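Local coordinates for Na-translocating NADH-quinone reductase subunit C NqrC (Shewanella oneidensis, PDB 4XHF), which is subunit C (NqrC) of a membrane-bound complex, here a soluble fragment with an FMN-binding domain that holds flavin mononucleotide, at residues I72-G77 with N115-F120. Numbering follows the deposited sequence.
Sequences INLDTG and NDARVF
Asn115 meets Leu74, in the turn after strand 67-73, through backbone atoms. Its carbonyl O accepts the N-H of Leu74 at 3.0 Å. The CB of Leu74 rests 3.5 Å from this same Asn115 O, so an apolar side chain lies beside the bond.

Asp116 pairs with Asn73 in an antiparallel, non-hydrogen-bonded position. A chi1 of -173° swings CG of Asn73 away from the backbone N and sets the amide beside the Asp116 carboxylate, the two planes 64° apart. Asn73 ND2 lies 3.4 Å from Asp116 OD1. A water joins them: it donates to Asp116 OD1 at 2.7 Å and weakly accepts from Asn73 ND2. The other end of the amide serves its own chain. Asn73 OD1 takes the N-H of Thr76 on a lone pair in the carbonyl plane, an Asx motif that ties the turn to the strand end. Asp80 also brings a carboxylate close to Asp116.

Ala117 is the hydrogen-bonded partner of Ile72. Ile72 N gives a nearly straight bond to Ala117 O at 2.9 Å. Ala117 N returns one to Ile72 O at 3.0 Å. On the face opposite Asp116, the Ala117 methyl meets Leu74 CD2 at 3.8 Å.

Val119 extends this apolar face. Its CG2 touches Ile72 CG2 at 3.9 Å, the two side chains crossing at about a right angle. Phe240 covers Leu74, Ala117 and Val119, while Phe243 of helix 241-249 packs on Ile72 and Val119.

The contact thus closes one end of an antiparallel strand pair. The face with Asn73 and Asp116 is polar and holds a bridging water; the other is apolar and covered by the C-terminal region. The nearby Asp80 carboxylate may raise the proton affinity of Asp116, whereas the donated water hydrogen should partly offset this.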
# COMPACT_ATOMS: atom_id res chain seq x y z
N ILE A 72 2.45 9.99 -9.17
CA ILE A 72 3.88 10.26 -9.14
C ILE A 72 4.63 9.32 -10.08
O ILE A 72 4.24 8.17 -10.26
CB ILE A 72 4.46 10.13 -7.71
CG1 ILE A 72 4.27 8.71 -7.16
CG2 ILE A 72 3.81 11.15 -6.78
CD1 ILE A 72 5.51 7.85 -7.26
N ASN A 73 5.70 9.84 -10.67
CA ASN A 73 6.60 9.03 -11.48
C ASN A 73 7.53 8.23 -10.59
O ASN A 73 8.32 8.79 -9.84
CB ASN A 73 7.40 9.92 -12.43
CG ASN A 73 8.22 9.13 -13.42
OD1 ASN A 73 9.30 8.64 -13.10
ND2 ASN A 73 7.71 9.01 -14.64
N LEU A 74 7.43 6.91 -10.67
CA LEU A 74 8.17 6.03 -9.78
C LEU A 74 9.68 6.14 -9.94
O LEU A 74 10.42 6.07 -8.96
CB LEU A 74 7.73 4.58 -10.00
CG LEU A 74 6.37 4.21 -9.41
CD1 LEU A 74 5.87 2.90 -9.98
CD2 LEU A 74 6.44 4.14 -7.89
N ASP A 75 10.14 6.34 -11.17
CA ASP A 75 11.58 6.42 -11.44
C ASP A 75 12.19 7.72 -10.93
O ASP A 75 13.29 7.71 -10.38
CB ASP A 75 11.84 6.28 -12.94
CG ASP A 75 11.58 4.88 -13.46
OD1 ASP A 75 11.87 3.91 -12.73
OD2 ASP A 75 11.08 4.75 -14.60
N THR A 76 11.48 8.83 -11.11
CA THR A 76 12.01 10.14 -10.77
C THR A 76 11.51 10.65 -9.43
O THR A 76 12.18 11.44 -8.76
CB THR A 76 11.65 11.19 -11.85
OG1 THR A 76 10.24 11.46 -11.81
CG2 THR A 76 12.03 10.70 -13.23
N GLY A 77 10.32 10.19 -9.03
CA GLY A 77 9.70 10.67 -7.81
C GLY A 77 8.92 11.95 -8.02
O GLY A 77 8.35 12.50 -7.08
N ASN A 115 4.65 2.97 -14.92
CA ASN A 115 5.62 4.03 -14.74
C ASN A 115 5.21 4.97 -13.62
O ASN A 115 6.05 5.48 -12.89
CB ASN A 115 5.81 4.82 -16.04
CG ASN A 115 6.46 3.99 -17.14
OD1 ASN A 115 7.16 3.02 -16.87
ND2 ASN A 115 6.22 4.38 -18.39
N ASP A 116 3.90 5.18 -13.49
CA ASP A 116 3.34 6.06 -12.47
C ASP A 116 2.51 5.29 -11.45
O ASP A 116 1.85 4.31 -11.79
CB ASP A 116 2.47 7.15 -13.11
CG ASP A 116 3.23 8.02 -14.09
OD1 ASP A 116 4.48 8.05 -14.02
OD2 ASP A 116 2.58 8.67 -14.94
N ALA A 117 2.55 5.75 -10.21
CA ALA A 117 1.74 5.19 -9.14
C ALA A 117 0.90 6.28 -8.49
O ALA A 117 1.32 7.43 -8.39
CB ALA A 117 2.62 4.52 -8.10
N ARG A 118 -0.31 5.92 -8.07
CA ARG A 118 -1.17 6.84 -7.34
C ARG A 118 -0.91 6.71 -5.85
O ARG A 118 -1.02 5.61 -5.30
CB ARG A 118 -2.64 6.57 -7.65
CG ARG A 118 -3.61 7.40 -6.81
CD ARG A 118 -5.04 7.09 -7.19
NE ARG A 118 -5.34 5.66 -7.05
CZ ARG A 118 -6.40 5.06 -7.59
NH1 ARG A 118 -7.28 5.76 -8.29
NH2 ARG A 118 -6.58 3.76 -7.41
N VAL A 119 -0.58 7.82 -5.22
CA VAL A 119 -0.30 7.84 -3.79
C VAL A 119 -1.18 8.90 -3.12
O VAL A 119 -1.77 9.74 -3.79
CB VAL A 119 1.19 8.13 -3.50
CG1 VAL A 119 2.06 7.05 -4.10
CG2 VAL A 119 1.59 9.49 -4.03
N PHE A 120 -1.25 8.83 -1.79
CA PHE A 120 -2.11 9.73 -1.02
C PHE A 120 -1.37 10.32 0.18
O PHE A 120 -0.89 9.58 1.03
CB PHE A 120 -3.36 9.00 -0.54
CG PHE A 120 -4.12 8.32 -1.63
CD1 PHE A 120 -3.80 7.02 -2.01
CD2 PHE A 120 -5.16 8.96 -2.27
CE1 PHE A 120 -4.51 6.39 -3.01
CE2 PHE A 120 -5.87 8.34 -3.28
CZ PHE A 120 -5.54 7.05 -3.65
O HOH W 1 5.12 8.51 -16.57